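PDB 3I9Y: sensor protein from Vibrio parahaemolyticus, which is the sensor domain of the TMAO-responsive receptor TorS, a membrane protein that probably acts as an ATP-dependent histidine kinase in two-component signalling. Local coordinates for residues Leu80-Val85 against Gln247-Lys252; Ala170-Met173 against Glu178-Arg181. All coordinates share one frame; numbering follows the deposited sequence.

Overall arrangement
The modelled chain is mostly helical and is built as two stacked four-helix bundles. It starts with helices 5-27 and 32-58, then enters the long helix 63-114, which carries the first half of contact 1 at 80-85. Residues 118-156 are not modelled. Helix 158-180 follows and holds most of contact 2, between residues two turns apart on the one helix. The chain runs on through helices 186-208 and 213-228 to helix 232-267. There 247-252 closes the large loop of contact 1, in which contact 2 is nested. Contact 1 ties two long helices together; contact 2 stays local. Their centres lie about 32 Å apart and they do not touch.

Contact 1 of 2, residues Leu80-Val85 against Gln247-Lys252; sequences LAELGV and QQLMQK
Leu249 reaches from helix 232-267 toward helix 63-114 and meets Glu82 and Leu83 there. The side chain of Glu82 lies across that of Leu249, nearly perpendicular to it. Both methyl groups of Leu249 take part: CD1 lies 3.6 Å from Glu82 CD, and CD2 lies 3.7 Å from Glu82 CG. Glu82 holds CG anti to its backbone N (chi1 -180°) and is extended beyond it, which carries the carboxylate out across the two methyls of Leu249. The contact with Leu249 is therefore made by the aliphatic stem as well as the acid group. The carboxylate has its polar partner elsewhere, as OE2 is hydrogen-bonded to NE2 of Gln245.

Leu83 and Leu249 run antiparallel, one alongside the other. Leu83 CD1 rests 3.8 Å from Leu249 CB. The same methyl also lies 3.8 Å from Met250 CG, so one branch of Leu83 serves both residues. Met250 is set crosswise to Leu83. On helix 5-27, Val23 touches Leu83 and Met250 and adds a third helix to this apolar patch.

The two segment axes approach to 10.0 Å, with their directions 154° apart. Leu83 is buried, while Glu82 is exposed. This is side-chain packing between antiparallel helices, with leucine and methionine inside and a glutamate at the exposed side, as in the four-helix bundles stacked in this sensor domain.

Contact 2 of 2, residues Ala170-Met173 against Glu178-Arg181; sequences AFKM and EEAR
Lys172 and Glu179 face each other along the surface of helix 158-180, two turns apart. The helix is part of one of the two stacked four-helix bundles of the sensor domain. The pair lies within one helix; its charged residues also reach neighbouring helices.

The charged pair across the segments is weakly held. Lys172 NZ and Glu179 OE1 form a long salt bridge of 3.6 Å. CB of Lys172 leads away from 178-181, and a nearly eclipsed chi2 (1°) bends the chain back. Several bonds of this side chain are stretched, so the exact position of NZ is doubtful. CB of Glu179 leads toward 170-173, and the chain is extended beyond CG. The two side chains meet at a slant, and only the end of the lysine takes part. The main partner of Glu179 OE1 is NH2 of Arg188, with Lys172 the added, long one. Two cations near one oxygen would probably stabilise the charged carboxylate.

Apolar contacts hold the helix to its neighbours: Met173 packs on Leu200 and Met203 of helix 186-208, and Ala180 on Phe233 and Leu236 of helix 232-267.

A second salt bridge lies within 178-181, where the helix gives way to a turn. The guanidinium of Arg181 is shared, since its NH2 pairs with OD1 of Asp98 on helix 63-114. Its other nitrogen, NH1, donates to Glu178 OE1 at 2.9 Å with an angle of 156° at the hydrogen. It meets that oxygen on the syn side, 30° out of the carboxylate plane, while OE1 sits at the guanidinium edge.

Contact 1 of 2, residues Leu80-Val85 against Gln247-Lys252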
# COMPACT_ATOMS: atom_id res chain seq x y z
N LEU A 80 9.47 0.66 13.89
CA LEU A 80 8.98 -0.63 13.60
C LEU A 80 7.43 -0.73 13.89
O LEU A 80 6.74 -1.47 13.10
CB LEU A 80 9.66 -1.82 14.33
CG LEU A 80 11.21 -1.85 13.96
CD1 LEU A 80 11.99 -2.92 14.94
CD2 LEU A 80 11.51 -2.47 12.63
N ALA A 81 6.88 -0.05 14.91
CA ALA A 81 5.47 -0.24 15.22
C ALA A 81 4.82 0.54 14.07
O ALA A 81 3.84 0.06 13.64
CB ALA A 81 4.97 0.61 16.53
N GLU A 82 5.33 1.67 13.60
CA GLU A 82 4.62 2.37 12.59
C GLU A 82 4.58 1.58 11.22
O GLU A 82 3.53 1.55 10.55
CB GLU A 82 5.19 3.75 12.38
CG GLU A 82 4.48 4.49 11.36
CD GLU A 82 4.89 5.98 11.33
OE1 GLU A 82 5.60 6.47 12.28
OE2 GLU A 82 4.46 6.67 10.38
N LEU A 83 5.67 0.93 10.86
CA LEU A 83 5.76 0.16 9.65
C LEU A 83 4.75 -0.99 9.89
O LEU A 83 4.11 -1.43 8.99
CB LEU A 83 7.16 -0.49 9.60
CG LEU A 83 7.53 -1.00 8.25
CD1 LEU A 83 7.70 0.22 7.32
CD2 LEU A 83 8.91 -1.89 8.28
N GLY A 84 4.62 -1.60 11.04
CA GLY A 84 3.58 -2.65 11.12
C GLY A 84 2.15 -2.17 10.74
O GLY A 84 1.40 -2.92 10.04
N VAL A 85 1.74 -0.99 11.15
CA VAL A 85 0.38 -0.46 10.90
C VAL A 85 0.28 -0.19 9.35
O VAL A 85 -0.74 -0.57 8.72
CB VAL A 85 0.26 0.86 11.61
CG1 VAL A 85 -0.97 1.77 11.08
CG2 VAL A 85 0.17 0.52 13.18
N GLN A 247 7.78 3.55 2.16
CA GLN A 247 9.15 3.55 1.68
C GLN A 247 10.04 4.51 2.51
O GLN A 247 11.18 4.17 2.83
CB GLN A 247 9.21 4.01 0.19
CG GLN A 247 10.67 3.86 -0.29
CD GLN A 247 11.49 2.38 0.16
OE1 GLN A 247 11.07 1.18 -0.26
NE2 GLN A 247 12.63 2.53 1.08
N GLN A 248 9.52 5.66 2.85
CA GLN A 248 10.26 6.60 3.68
C GLN A 248 10.57 5.98 5.05
O GLN A 248 11.74 6.15 5.58
CB GLN A 248 9.45 7.79 3.95
CG GLN A 248 9.59 8.55 2.72
CD GLN A 248 8.50 9.72 2.64
OE1 GLN A 248 7.86 10.07 3.70
NE2 GLN A 248 8.28 10.31 1.41
N LEU A 249 9.62 5.18 5.57
CA LEU A 249 9.79 4.57 6.86
C LEU A 249 10.93 3.49 6.80
O LEU A 249 11.74 3.45 7.75
CB LEU A 249 8.51 3.98 7.36
CG LEU A 249 7.62 4.42 8.53
CD1 LEU A 249 7.78 5.75 9.28
CD2 LEU A 249 6.24 4.25 8.06
N MET A 250 11.02 2.71 5.69
CA MET A 250 12.04 1.70 5.61
C MET A 250 13.45 2.35 5.49
O MET A 250 14.38 1.79 6.01
CB MET A 250 11.84 0.69 4.48
CG MET A 250 10.64 -0.16 4.98
SD MET A 250 10.09 -1.15 3.64
CE MET A 250 11.29 -2.35 3.41
N GLN A 251 13.55 3.42 4.84
CA GLN A 251 14.80 4.15 4.69
C GLN A 251 15.21 4.60 6.13
O GLN A 251 16.36 4.41 6.55
CB GLN A 251 14.57 5.42 3.81
CG GLN A 251 15.82 6.33 3.73
CD GLN A 251 17.07 5.43 3.27
OE1 GLN A 251 16.91 4.55 2.30
NE2 GLN A 251 18.31 5.62 3.98
N LYS A 252 14.26 5.09 6.89
CA LYS A 252 14.50 5.57 8.25
C LYS A 252 14.91 4.36 9.10
O LYS A 252 15.78 4.45 9.92
CB LYS A 252 13.28 6.27 8.75
CG LYS A 252 13.52 7.22 9.77
CD LYS A 252 13.86 8.65 9.13
CE LYS A 252 14.46 9.70 10.26
NZ LYS A 252 13.63 11.12 10.50

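Contact 2 of 2, residues Ala170-Met173 against Glu178-Arg181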
# COMPACT_ATOMS: atom_id res chain seq x y z
N ALA A 170 -17.47 1.40 -23.42
CA ALA A 170 -17.50 0.58 -22.19
C ALA A 170 -16.11 -0.15 -22.19
O ALA A 170 -15.51 -0.24 -21.17
CB ALA A 170 -18.71 -0.52 -22.28
N PHE A 171 -15.53 -0.56 -23.37
CA PHE A 171 -14.25 -1.23 -23.25
C PHE A 171 -13.14 -0.21 -22.85
O PHE A 171 -12.20 -0.59 -22.07
CB PHE A 171 -13.85 -1.92 -24.59
CG PHE A 171 -14.61 -3.22 -24.87
CD1 PHE A 171 -15.39 -3.79 -23.84
CD2 PHE A 171 -14.49 -3.89 -26.10
CE1 PHE A 171 -16.10 -5.05 -24.00
CE2 PHE A 171 -15.09 -5.10 -26.33
CZ PHE A 171 -15.93 -5.72 -25.30
N LYS A 172 -13.22 1.02 -23.37
CA LYS A 172 -12.19 1.93 -23.03
C LYS A 172 -12.32 2.29 -21.48
O LYS A 172 -11.31 2.47 -20.82
CB LYS A 172 -12.22 3.35 -23.75
CG LYS A 172 -10.76 4.09 -23.23
CD LYS A 172 -9.51 3.26 -22.10
CE LYS A 172 -7.88 3.58 -21.74
NZ LYS A 172 -6.61 2.80 -20.58
N MET A 173 -13.51 2.41 -20.94
CA MET A 173 -13.57 2.79 -19.45
C MET A 173 -12.97 1.55 -18.62
O MET A 173 -12.29 1.73 -17.64
CB MET A 173 -15.02 3.02 -19.09
CG MET A 173 -15.32 4.51 -19.71
SD MET A 173 -17.11 4.84 -19.47
CE MET A 173 -17.28 4.77 -17.83
N GLU A 178 -8.38 -0.88 -15.37
CA GLU A 178 -7.26 -1.85 -15.26
C GLU A 178 -5.94 -1.07 -15.27
O GLU A 178 -4.99 -1.43 -14.52
CB GLU A 178 -7.22 -2.85 -16.55
CG GLU A 178 -8.55 -3.66 -16.49
CD GLU A 178 -8.53 -4.83 -15.53
OE1 GLU A 178 -7.52 -5.00 -14.82
OE2 GLU A 178 -9.56 -5.58 -15.52
N GLU A 179 -5.83 0.04 -16.06
CA GLU A 179 -4.53 0.69 -16.11
C GLU A 179 -4.27 1.45 -14.72
O GLU A 179 -3.13 1.46 -14.18
CB GLU A 179 -4.57 1.79 -17.18
CG GLU A 179 -3.31 2.53 -17.00
CD GLU A 179 -2.99 3.50 -18.08
OE1 GLU A 179 -3.95 4.15 -18.55
OE2 GLU A 179 -1.73 3.71 -18.43
N ALA A 180 -5.31 2.19 -14.25
CA ALA A 180 -5.23 2.95 -13.05
C ALA A 180 -4.72 2.11 -11.84
O ALA A 180 -3.84 2.62 -11.16
CB ALA A 180 -6.56 3.63 -12.65
N ARG A 181 -5.06 0.80 -11.66
CA ARG A 181 -4.62 0.19 -10.43
C ARG A 181 -3.20 -0.25 -10.56
O ARG A 181 -2.65 -0.85 -9.61
CB ARG A 181 -5.53 -0.94 -10.12
CG ARG A 181 -5.24 -1.93 -11.13
CD ARG A 181 -6.35 -2.81 -11.48
NE ARG A 181 -6.42 -3.98 -10.68
CZ ARG A 181 -6.84 -5.19 -10.94
NH1 ARG A 181 -7.28 -5.77 -12.02
NH2 ARG A 181 -7.34 -5.83 -9.81